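Local coordinates for toxin-like protein (Paenibacillus larvae subsp. larvae BRL-230010, PDB 5DZQ), which probably transfers ADP-ribose from NAD+ to a protein target, as expected of a C3-like bacterial mono-ADP-ribosyltransferase toxin, at residues K104-S109 against R122-E127; V116-F121 against M194-N199; S109-N114 against E203-E208; K131-Y136 against T187-D192. All blocks are in the same frame, centred on the assembly; numbering follows the deposited sequence.

How the contacts relate
Contacts 1, 2 and 3 cluster at one end of the ADP-ribosyltransferase domain, with centres 5 to 10 Å apart, while contact 4 lies about 17 to 20 Å from each of them. Contacts 1 and 2 share helix 118-128, and contacts 2 and 4 share strand 187-198, the neighbour of strand 203-211 in the mixed five-stranded sheet. The chain runs from helix 104-107 through the hairpin 111-116 into helix 118-128 and on to strand 132-135. Contact 1 closes locally, helix 104-107 packing on helix 118-128. The other three wait for strands 187-198 and 203-211 near the chain's end: helix 118-128 and the hairpin pack on them, and strand 132-135 becomes an outermost strand of their sheet.

Contact 1: K104-S109 against R122-E127; sequences KEFQNS and RKLRDE
Helix 104-107, a short and weakly bonded turn, lies against helix 118-128 by pressing the ring of Phe106 onto Leu124. With CG beside its own backbone N (chi1 -64°), the phenyl ring reaches across to the longer helix and meets it in three ways. Over one face sits Leu124 CD1, 3.9 Å from the ring centroid and only 13° off the normal, a CH-pi contact. The Lys123 side chain crosses that of Phe106 at about a right angle, with CD approaching the ring obliquely, 3.9 Å from Phe106 CE1. Near the ring plane, Glu127 OE2 approaches the edge at CE2 (4.0 Å from Phe106 CE2). The face opposite Leu124 is roofed toward its rim by Glu105 OE1 of the same short helix.

This is helix-to-helix packing on the flank of the ADP-ribosyltransferase domain, and it is apolar inside and charged outside. Leu124 also touches Phe102 and Met194, while Phe106 reaches Leu120 one turn earlier on helix 118-128, so the ring is held by two turns of that helix.

On the solvent side, Glu105 and Glu127 come from opposite directions and bring Glu105 OE2 within 4.0 Å of Glu127 OE2, their carboxylate planes 46° apart. Lys123 NZ, 5.4 Å from Glu105 OE1, is not in contact with that oxygen but would probably offset some of the negative charge gathered here.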
# COMPACT_ATOMS: atom_id res chain seq x y z
N LYS B 104 -12.34 11.20 -9.58
CA LYS B 104 -13.47 10.32 -9.90
C LYS B 104 -13.85 10.32 -11.38
O LYS B 104 -14.24 9.28 -11.91
CB LYS B 104 -14.70 10.72 -9.07
CG LYS B 104 -14.68 10.21 -7.63
CD LYS B 104 -16.02 10.48 -6.94
CE LYS B 104 -16.04 9.96 -5.51
NZ LYS B 104 -17.31 10.30 -4.81
N GLU B 105 -13.74 11.46 -12.04
CA GLU B 105 -14.16 11.56 -13.44
C GLU B 105 -13.29 10.71 -14.35
O GLU B 105 -13.77 10.12 -15.31
CB GLU B 105 -14.14 13.01 -13.92
CG GLU B 105 -12.85 13.75 -13.66
CD GLU B 105 -12.77 15.05 -14.44
OE1 GLU B 105 -13.48 15.19 -15.45
OE2 GLU B 105 -11.98 15.94 -14.03
N PHE B 106 -12.00 10.64 -14.03
CA PHE B 106 -11.06 9.90 -14.87
C PHE B 106 -10.90 8.46 -14.40
O PHE B 106 -10.64 7.57 -15.21
CB PHE B 106 -9.70 10.59 -14.89
CG PHE B 106 -9.72 11.96 -15.53
CD1 PHE B 106 -9.93 12.10 -16.89
CD2 PHE B 106 -9.51 13.09 -14.76
CE1 PHE B 106 -9.94 13.36 -17.48
CE2 PHE B 106 -9.52 14.35 -15.34
CZ PHE B 106 -9.74 14.48 -16.70
N GLN B 107 -11.06 8.24 -13.10
CA GLN B 107 -10.70 6.98 -12.47
C GLN B 107 -11.23 5.73 -13.19
O GLN B 107 -10.48 4.79 -13.42
CB GLN B 107 -11.17 6.96 -11.02
CG GLN B 107 -10.77 5.71 -10.28
CD GLN B 107 -11.13 5.76 -8.82
OE1 GLN B 107 -11.10 6.82 -8.20
NE2 GLN B 107 -11.49 4.61 -8.26
N ASN B 108 -12.51 5.73 -13.55
CA ASN B 108 -13.07 4.55 -14.20
C ASN B 108 -13.30 4.73 -15.70
O ASN B 108 -13.70 3.79 -16.39
CB ASN B 108 -14.37 4.15 -13.52
CG ASN B 108 -14.15 3.63 -12.11
OD1 ASN B 108 -14.60 4.24 -11.14
ND2 ASN B 108 -13.45 2.51 -12.00
N SER B 109 -13.05 5.93 -16.20
CA SER B 109 -13.27 6.21 -17.61
C SER B 109 -11.98 6.31 -18.43
O SER B 109 -12.01 6.21 -19.65
CB SER B 109 -14.08 7.50 -17.75
N ARG B 122 -6.53 12.77 -23.83
CA ARG B 122 -6.31 14.11 -24.36
C ARG B 122 -6.70 15.19 -23.35
O ARG B 122 -5.92 16.11 -23.07
CB ARG B 122 -7.10 14.29 -25.65
CG ARG B 122 -6.49 15.24 -26.66
CD ARG B 122 -7.19 15.06 -28.01
NE ARG B 122 -7.21 13.65 -28.41
CZ ARG B 122 -8.15 13.10 -29.17
NH1 ARG B 122 -9.16 13.84 -29.63
NH2 ARG B 122 -8.08 11.81 -29.48
N LYS B 123 -7.90 15.05 -22.79
CA LYS B 123 -8.39 15.97 -21.77
C LYS B 123 -7.50 15.96 -20.52
O LYS B 123 -7.18 17.01 -19.97
CB LYS B 123 -9.83 15.62 -21.40
CG LYS B 123 -10.55 16.66 -20.56
CD LYS B 123 -11.71 16.03 -19.79
CE LYS B 123 -12.59 17.08 -19.14
NZ LYS B 123 -13.42 17.80 -20.15
N LEU B 124 -7.11 14.77 -20.08
CA LEU B 124 -6.26 14.64 -18.91
C LEU B 124 -4.91 15.33 -19.14
O LEU B 124 -4.45 16.10 -18.30
CB LEU B 124 -6.04 13.17 -18.55
CG LEU B 124 -5.24 12.89 -17.27
CD1 LEU B 124 -5.88 13.54 -16.07
CD2 LEU B 124 -5.05 11.39 -17.04
N ARG B 125 -4.30 15.05 -20.29
CA ARG B 125 -2.99 15.62 -20.63
C ARG B 125 -3.02 17.15 -20.68
O ARG B 125 -2.15 17.80 -20.12
CB ARG B 125 -2.50 15.05 -21.96
CG ARG B 125 -1.02 15.30 -22.23
CD ARG B 125 -0.59 14.68 -23.55
NE ARG B 125 -1.56 14.97 -24.60
CZ ARG B 125 -1.43 14.62 -25.87
NH1 ARG B 125 -0.36 13.95 -26.27
NH2 ARG B 125 -2.38 14.94 -26.75
N ASP B 126 -4.02 17.71 -21.35
CA ASP B 126 -4.19 19.17 -21.39
C ASP B 126 -4.36 19.74 -19.99
O ASP B 126 -3.84 20.80 -19.66
CB ASP B 126 -5.39 19.55 -22.25
CG ASP B 126 -5.08 19.48 -23.73
OD1 ASP B 126 -3.92 19.71 -24.11
OD2 ASP B 126 -6.01 19.19 -24.52
N GLU B 127 -5.09 19.01 -19.16
CA GLU B 127 -5.32 19.42 -17.79
C GLU B 127 -4.04 19.34 -16.97
O GLU B 127 -3.84 20.13 -16.05
CB GLU B 127 -6.42 18.55 -17.17
CG GLU B 127 -6.94 19.03 -15.82
CD GLU B 127 -8.38 18.60 -15.57
OE1 GLU B 127 -9.20 18.69 -16.51
OE2 GLU B 127 -8.68 18.17 -14.44

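Contact 2: V116-F121 against M194-N199; sequences VNRELF and MYIIVN
Ile196, on strand 187-198 of the mixed sheet, packs on Arg118 and Phe121 of the first turn of helix 118-128 and on Val116 just before it: the start of a helix packed on a strand of the sheet. From CB the side chain forks. The CG2 branch meets Val116 CG2 at 4.0 Å, the two side chains reaching toward each other tip to tip. The CG1 branch, anti to the carbonyl carbon (chi1 -58°), runs over one face of the Phe121 ring, the two side chains sliding past each other in opposite directions, and CG1 stands 3.7 Å from the ring centroid, almost on the normal, as a CH-pi contact. The terminal CD1 is then gripped from several sides. It touches Val116 CG1 and Phe121 CD2, lies 3.6 Å from Arg118 CD, and sits over one face of the guanidinium, offset toward its rim.

That guanidinium is held through Arg118 NH1, which donates to Val116 O at 2.7 Å, in the carbonyl plane and on a lone pair, and forms a salt bridge with Glu203. Earlier in the strand, the Phe121 ring sets CZ 3.6 Å from Tyr195 CA and 4.2 Å from Met194 CG, and the backbone N of Tyr195 lies in the ring plane at its edge.

Asn117 is the N-cap of the helix: its OD1 accepts from Leu120 N at 3.2 Å, nearly straight at 169°, with the donor above the amide carbonyl plane.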
# COMPACT_ATOMS: atom_id res chain seq x y z
N VAL B 116 -6.15 2.61 -22.91
CA VAL B 116 -6.43 3.97 -22.47
C VAL B 116 -7.42 4.64 -23.41
O VAL B 116 -7.24 4.62 -24.63
CB VAL B 116 -5.16 4.84 -22.41
CG1 VAL B 116 -5.50 6.25 -21.94
CG2 VAL B 116 -4.13 4.21 -21.50
N ASN B 117 -8.46 5.23 -22.83
CA ASN B 117 -9.42 6.05 -23.57
C ASN B 117 -8.71 7.24 -24.21
O ASN B 117 -8.31 8.18 -23.52
CB ASN B 117 -10.54 6.51 -22.62
CG ASN B 117 -11.72 7.12 -23.35
OD1 ASN B 117 -11.55 7.91 -24.28
ND2 ASN B 117 -12.93 6.76 -22.92
N ARG B 118 -8.56 7.20 -25.53
CA ARG B 118 -7.75 8.20 -26.22
C ARG B 118 -8.31 9.62 -26.11
O ARG B 118 -7.57 10.56 -25.84
CB ARG B 118 -7.59 7.81 -27.69
CG ARG B 118 -6.70 6.58 -27.91
CD ARG B 118 -5.40 6.67 -27.12
NE ARG B 118 -4.41 5.68 -27.54
CZ ARG B 118 -4.21 4.49 -26.97
NH1 ARG B 118 -4.96 4.10 -25.93
NH2 ARG B 118 -3.28 3.67 -27.43
N GLU B 119 -9.62 9.77 -26.30
CA GLU B 119 -10.23 11.09 -26.21
C GLU B 119 -10.12 11.65 -24.80
O GLU B 119 -9.80 12.82 -24.61
CB GLU B 119 -11.69 11.06 -26.66
CG GLU B 119 -12.28 12.44 -26.88
CD GLU B 119 -13.78 12.42 -27.12
OE1 GLU B 119 -14.21 11.89 -28.18
OE2 GLU B 119 -14.52 12.92 -26.26
N LEU B 120 -10.38 10.81 -23.80
CA LEU B 120 -10.30 11.27 -22.43
C LEU B 120 -8.86 11.51 -21.99
O LEU B 120 -8.61 12.37 -21.13
CB LEU B 120 -10.97 10.27 -21.48
CG LEU B 120 -11.33 10.88 -20.13
CD1 LEU B 120 -12.47 11.89 -20.28
CD2 LEU B 120 -11.67 9.82 -19.09
N PHE B 121 -7.91 10.77 -22.55
CA PHE B 121 -6.51 10.99 -22.20
C PHE B 121 -6.10 12.39 -22.63
O PHE B 121 -5.42 13.11 -21.89
CB PHE B 121 -5.60 9.95 -22.83
CG PHE B 121 -4.14 10.17 -22.52
CD1 PHE B 121 -3.62 9.84 -21.27
CD2 PHE B 121 -3.28 10.69 -23.48
CE1 PHE B 121 -2.28 10.04 -20.99
CE2 PHE B 121 -1.93 10.88 -23.19
CZ PHE B 121 -1.44 10.56 -21.95
N MET B 194 3.62 13.83 -20.77
CA MET B 194 2.64 12.82 -20.40
C MET B 194 2.23 12.03 -21.64
O MET B 194 1.85 12.63 -22.65
CB MET B 194 1.43 13.49 -19.75
CG MET B 194 0.57 12.60 -18.91
SD MET B 194 -0.54 13.60 -17.88
CE MET B 194 -1.62 12.31 -17.27
N TYR B 195 2.32 10.70 -21.59
CA TYR B 195 1.96 9.90 -22.76
C TYR B 195 1.61 8.48 -22.42
O TYR B 195 1.82 8.02 -21.29
CB TYR B 195 3.10 9.91 -23.80
CG TYR B 195 4.46 9.48 -23.27
CD1 TYR B 195 5.31 10.40 -22.66
CD2 TYR B 195 4.91 8.17 -23.38
CE1 TYR B 195 6.55 10.04 -22.19
CE2 TYR B 195 6.16 7.79 -22.91
CZ TYR B 195 6.97 8.73 -22.31
OH TYR B 195 8.20 8.37 -21.82
N ILE B 196 1.08 7.78 -23.41
CA ILE B 196 0.69 6.39 -23.27
C ILE B 196 1.77 5.46 -23.79
O ILE B 196 2.17 5.56 -24.94
CB ILE B 196 -0.61 6.11 -24.04
CG1 ILE B 196 -1.75 7.01 -23.55
CG2 ILE B 196 -0.98 4.63 -23.95
CD1 ILE B 196 -2.92 7.08 -24.51
N ILE B 197 2.22 4.55 -22.95
CA ILE B 197 3.15 3.52 -23.40
C ILE B 197 2.37 2.27 -23.77
O ILE B 197 1.64 1.70 -22.95
CB ILE B 197 4.20 3.18 -22.32
CG1 ILE B 197 4.98 4.44 -21.93
CG2 ILE B 197 5.16 2.13 -22.82
CD1 ILE B 197 5.99 4.19 -20.82
N VAL B 198 2.50 1.86 -25.03
CA VAL B 198 1.79 0.70 -25.54
C VAL B 198 2.66 -0.54 -25.40
O VAL B 198 3.67 -0.65 -26.08
CB VAL B 198 1.41 0.90 -27.02
CG1 VAL B 198 0.62 -0.30 -27.54
CG2 VAL B 198 0.61 2.17 -27.17
N ASN B 199 2.26 -1.45 -24.51
CA ASN B 199 2.98 -2.70 -24.28
C ASN B 199 2.29 -3.85 -24.99
O ASN B 199 1.23 -3.66 -25.59
CB ASN B 199 3.09 -3.00 -22.78
CG ASN B 199 3.58 -1.82 -21.96
OD1 ASN B 199 4.61 -1.23 -22.25
ND2 ASN B 199 2.83 -1.49 -20.93

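Contact 3: S109-N114 against E203-E208; sequences SIYQGN and ETIKIE
Ile110 opens the contact by placing CG1, anti to the backbone N, 3.7 Å from Ile205 CD1. The two branched side chains cross obliquely, in a buried patch that Thr99 and Leu120 extend around Ile110 and Phe102 and Phe121 around Ile205.

Tyr111 follows and reaches farther. Its ring slides past Ile205 in the opposite direction, with CE2 3.8 Å from Ile205 CD1, and carries the phenol to the start of strand 203-211. There Tyr111 OH donates to Glu203 O over 2.6 Å, a short bond. The acceptor lies in the plane of the Tyr111 ring at its edge, but seen from Glu203 the hydroxyl stands 38° above the carbonyl plane and off its lone pair. A weak second interaction, with Pro153 O, can only share the same proton.

Tyr111 belongs to a small beta-hairpin, whose strands 111-112 and 115-116 pair antiparallel beside the main five-stranded sheet of the ADP-ribosyltransferase domain. The hairpin turns at Gly113 and Asn114: the backbone of Gly113 (phi 70°, psi -124°), followed by Asn114 with psi near zero, fits the two central positions of a type II' turn.

At Asn114 a water bridges the segments. It donates to Asn114 O at 2.7 Å and accepts from Glu203 N at 3.0 Å, spanning the 3.8 Å between Asn114 O and Glu203 N. The carboxylate of Glu203 turns to the other hairpin strand, where OE1 accepts from Val116 N and makes a salt bridge with Arg118 NH1.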
# COMPACT_ATOMS: atom_id res chain seq x y z
N SER B 109 -13.05 5.93 -16.20
CA SER B 109 -13.27 6.21 -17.61
C SER B 109 -11.98 6.31 -18.43
O SER B 109 -12.01 6.21 -19.65
CB SER B 109 -14.08 7.50 -17.75
N ILE B 110 -10.84 6.49 -17.75
CA ILE B 110 -9.58 6.69 -18.47
C ILE B 110 -9.11 5.41 -19.14
O ILE B 110 -8.37 5.45 -20.12
CB ILE B 110 -8.47 7.23 -17.53
CG1 ILE B 110 -7.30 7.77 -18.34
CG2 ILE B 110 -8.03 6.17 -16.53
CD1 ILE B 110 -7.70 8.78 -19.40
N TYR B 111 -9.54 4.27 -18.61
CA TYR B 111 -9.33 2.98 -19.26
C TYR B 111 -10.66 2.42 -19.74
O TYR B 111 -11.67 2.47 -19.04
CB TYR B 111 -8.65 2.00 -18.31
CG TYR B 111 -7.15 2.14 -18.26
CD1 TYR B 111 -6.33 1.44 -19.14
CD2 TYR B 111 -6.55 2.97 -17.32
CE1 TYR B 111 -4.94 1.58 -19.09
CE2 TYR B 111 -5.17 3.11 -17.26
CZ TYR B 111 -4.37 2.41 -18.15
OH TYR B 111 -3.01 2.56 -18.08
N GLN B 112 -10.65 1.90 -20.96
CA GLN B 112 -11.78 1.16 -21.50
C GLN B 112 -11.30 -0.26 -21.76
O GLN B 112 -10.66 -0.52 -22.78
CB GLN B 112 -12.33 1.80 -22.78
CG GLN B 112 -12.90 3.19 -22.60
N GLY B 113 -11.59 -1.17 -20.84
CA GLY B 113 -11.01 -2.49 -20.90
C GLY B 113 -9.54 -2.37 -20.56
O GLY B 113 -9.18 -1.82 -19.52
N ASN B 114 -8.68 -2.85 -21.45
CA ASN B 114 -7.24 -2.81 -21.21
C ASN B 114 -6.51 -1.70 -21.96
O ASN B 114 -5.28 -1.63 -21.92
CB ASN B 114 -6.61 -4.15 -21.58
CG ASN B 114 -7.05 -5.26 -20.66
OD1 ASN B 114 -7.39 -5.03 -19.50
ND2 ASN B 114 -7.05 -6.49 -21.18
N GLU B 203 -1.51 -1.13 -21.49
CA GLU B 203 -1.10 0.24 -21.80
C GLU B 203 -0.86 0.97 -20.48
O GLU B 203 -1.63 0.83 -19.53
CB GLU B 203 -2.17 0.96 -22.63
CG GLU B 203 -2.37 0.33 -24.01
CD GLU B 203 -3.21 1.18 -24.94
OE1 GLU B 203 -3.94 2.06 -24.45
OE2 GLU B 203 -3.12 0.97 -26.16
N THR B 204 0.22 1.73 -20.44
CA THR B 204 0.64 2.42 -19.23
C THR B 204 0.58 3.93 -19.42
O THR B 204 1.04 4.46 -20.44
CB THR B 204 2.10 2.01 -18.82
OG1 THR B 204 2.18 0.59 -18.65
CG2 THR B 204 2.53 2.71 -17.54
N ILE B 205 -0.01 4.64 -18.46
CA ILE B 205 0.00 6.08 -18.52
C ILE B 205 1.31 6.53 -17.90
O ILE B 205 1.58 6.24 -16.73
CB ILE B 205 -1.21 6.70 -17.79
CG1 ILE B 205 -2.48 6.41 -18.58
CG2 ILE B 205 -1.02 8.19 -17.60
CD1 ILE B 205 -3.77 6.64 -17.80
N LYS B 206 2.13 7.21 -18.70
CA LYS B 206 3.47 7.61 -18.28
C LYS B 206 3.49 9.10 -17.96
O LYS B 206 3.04 9.92 -18.76
CB LYS B 206 4.49 7.28 -19.38
CG LYS B 206 5.94 7.72 -19.09
CD LYS B 206 6.47 7.12 -17.79
CE LYS B 206 7.88 6.58 -17.94
NZ LYS B 206 8.91 7.62 -18.21
N ILE B 207 3.98 9.44 -16.77
CA ILE B 207 4.14 10.82 -16.37
C ILE B 207 5.61 11.11 -16.11
O ILE B 207 6.24 10.42 -15.32
CB ILE B 207 3.32 11.16 -15.09
CG1 ILE B 207 1.83 10.91 -15.36
CG2 ILE B 207 3.57 12.62 -14.67
CD1 ILE B 207 0.96 10.92 -14.10
N GLU B 208 6.16 12.11 -16.78
CA GLU B 208 7.54 12.51 -16.53
C GLU B 208 7.54 13.90 -15.88
O GLU B 208 6.97 14.85 -16.42
CB GLU B 208 8.34 12.50 -17.84
CG GLU B 208 8.29 11.12 -18.50
CD GLU B 208 9.19 11.00 -19.71
OE1 GLU B 208 9.57 12.05 -20.27
OE2 GLU B 208 9.51 9.86 -20.10
O HOH W 1 -3.77 -2.04 -19.75

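Contact 4: K131-Y136 against T187-D192; sequences KIRTEY and TKYKID
Arg133 and Tyr189 form the central hydrogen-bonded pair where strand 132-135, an outermost strand of the mixed five-stranded sheet, lies antiparallel to strand 187-198; the short axes run at 144°. Both peptide groups of the pair are used: Arg133 N donates to Tyr189 O at 2.8 Å, and Tyr189 N donates to Arg133 O at 3.0 Å. Two residues to either side the pattern continues, with Ile191 N bonded to Lys131 O and Glu135 N to Thr187 O, both at 3.0 Å. The non-hydrogen-bonded pairs Ile132-Lys190 and Thr134-Lys188 alternate with these, and CA-H groups add to the carbonyls' load: Lys131 O also faces Lys190 CA at 3.5 Å.

Several polar side-chain ends are answered from outside the two strands. Lys131 NZ donates to Glu127 O, Lys190 NZ to Gly130 O and Thr187 OG1 to Pro184 O, while Glu135 OE2 takes both a salt bridge from Arg59 and the N-H of Gly137.

Arg133 and Tyr189 also lie side by side on one face of the sheet. The Tyr189 side chain leaves with CG between the backbone N and the carbonyl carbon (chi1 59°), which brings its ring alongside Arg133, one face against CB. Arg133 CB rests toward the rim of that face, 3.6 Å from Tyr189 CZ, and Arg133 CG touches Ile191 CD1. On the other face of the sheet Thr134 crosses the extended Lys188 chain, its OG1 3.6 Å from Lys188 CG.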
# COMPACT_ATOMS: atom_id res chain seq x y z
N LYS B 131 2.10 21.79 -16.15
CA LYS B 131 1.64 22.44 -14.92
C LYS B 131 2.35 21.88 -13.68
O LYS B 131 2.90 20.78 -13.70
CB LYS B 131 0.12 22.29 -14.79
CG LYS B 131 -0.63 23.09 -15.86
CD LYS B 131 -2.05 22.60 -16.07
CE LYS B 131 -3.06 23.40 -15.26
NZ LYS B 131 -4.46 22.88 -15.39
N ILE B 132 2.35 22.67 -12.61
CA ILE B 132 3.00 22.25 -11.37
C ILE B 132 1.96 21.70 -10.41
O ILE B 132 0.94 22.35 -10.14
CB ILE B 132 3.78 23.42 -10.73
CG1 ILE B 132 4.96 23.81 -11.62
CG2 ILE B 132 4.30 23.03 -9.35
CD1 ILE B 132 5.72 25.03 -11.15
N ARG B 133 2.20 20.48 -9.93
CA ARG B 133 1.30 19.83 -8.97
C ARG B 133 1.94 19.76 -7.59
O ARG B 133 3.16 19.82 -7.46
CB ARG B 133 0.94 18.42 -9.43
CG ARG B 133 0.42 18.33 -10.85
CD ARG B 133 -1.07 18.47 -10.88
NE ARG B 133 -1.72 17.47 -10.03
CZ ARG B 133 -3.02 17.43 -9.79
NH1 ARG B 133 -3.81 18.34 -10.36
NH2 ARG B 133 -3.54 16.50 -9.00
N THR B 134 1.10 19.59 -6.57
CA THR B 134 1.59 19.39 -5.22
C THR B 134 1.14 18.03 -4.70
O THR B 134 -0.03 17.67 -4.84
CB THR B 134 1.08 20.50 -4.27
OG1 THR B 134 1.61 21.76 -4.69
CG2 THR B 134 1.52 20.22 -2.84
N GLU B 135 2.07 17.26 -4.13
CA GLU B 135 1.72 16.05 -3.41
C GLU B 135 1.61 16.40 -1.93
O GLU B 135 2.61 16.76 -1.30
CB GLU B 135 2.76 14.95 -3.62
CG GLU B 135 2.50 13.68 -2.78
CD GLU B 135 1.07 13.16 -2.91
OE1 GLU B 135 0.61 13.01 -4.06
OE2 GLU B 135 0.40 12.93 -1.86
N TYR B 136 0.41 16.32 -1.38
CA TYR B 136 0.19 16.65 0.02
C TYR B 136 0.85 15.69 1.00
O TYR B 136 1.35 16.12 2.05
CB TYR B 136 -1.31 16.69 0.27
CG TYR B 136 -1.97 17.80 -0.50
CD1 TYR B 136 -1.39 19.06 -0.55
CD2 TYR B 136 -3.16 17.59 -1.18
CE1 TYR B 136 -1.99 20.09 -1.26
CE2 TYR B 136 -3.76 18.62 -1.88
CZ TYR B 136 -3.17 19.86 -1.92
OH TYR B 136 -3.76 20.89 -2.63
N THR B 187 5.64 18.30 -1.65
CA THR B 187 6.60 18.41 -2.75
C THR B 187 5.89 18.93 -3.99
O THR B 187 4.77 18.51 -4.29
CB THR B 187 7.27 17.06 -3.05
OG1 THR B 187 8.26 16.80 -2.05
CG2 THR B 187 7.96 17.08 -4.41
N LYS B 188 6.52 19.88 -4.67
CA LYS B 188 5.96 20.45 -5.88
C LYS B 188 6.74 19.89 -7.05
O LYS B 188 7.96 19.83 -7.00
CB LYS B 188 6.03 21.98 -5.86
CG LYS B 188 5.06 22.63 -4.85
CD LYS B 188 4.83 24.10 -5.13
CE LYS B 188 3.71 24.66 -4.23
NZ LYS B 188 3.26 26.02 -4.68
N TYR B 189 6.03 19.46 -8.09
CA TYR B 189 6.69 18.92 -9.25
C TYR B 189 5.99 19.38 -10.52
O TYR B 189 4.76 19.50 -10.56
CB TYR B 189 6.75 17.38 -9.17
CG TYR B 189 5.40 16.71 -9.07
CD1 TYR B 189 4.78 16.52 -7.84
CD2 TYR B 189 4.74 16.25 -10.21
CE1 TYR B 189 3.54 15.91 -7.74
CE2 TYR B 189 3.51 15.63 -10.12
CZ TYR B 189 2.92 15.46 -8.89
OH TYR B 189 1.69 14.85 -8.80
N LYS B 190 6.79 19.67 -11.54
CA LYS B 190 6.25 20.10 -12.82
C LYS B 190 6.12 18.91 -13.75
O LYS B 190 7.09 18.18 -13.98
CB LYS B 190 7.13 21.17 -13.45
CG LYS B 190 6.67 21.60 -14.83
CD LYS B 190 7.71 22.49 -15.47
CE LYS B 190 7.28 22.94 -16.85
NZ LYS B 190 6.08 23.82 -16.76
N ILE B 191 4.93 18.71 -14.29
CA ILE B 191 4.73 17.61 -15.22
C ILE B 191 5.29 18.04 -16.57
O ILE B 191 4.74 18.93 -17.23
CB ILE B 191 3.26 17.22 -15.30
CG1 ILE B 191 2.83 16.61 -13.96
CG2 ILE B 191 3.01 16.25 -16.45
CD1 ILE B 191 1.39 16.21 -13.89
N ASP B 192 6.41 17.44 -16.96
CA ASP B 192 7.13 17.84 -18.17
C ASP B 192 6.49 17.22 -19.40
O ASP B 192 6.38 17.86 -20.44
CB ASP B 192 8.60 17.43 -18.09
CG ASP B 192 9.37 18.16 -16.99
OD1 ASP B 192 9.30 19.41 -16.91
OD2 ASP B 192 10.07 17.48 -16.20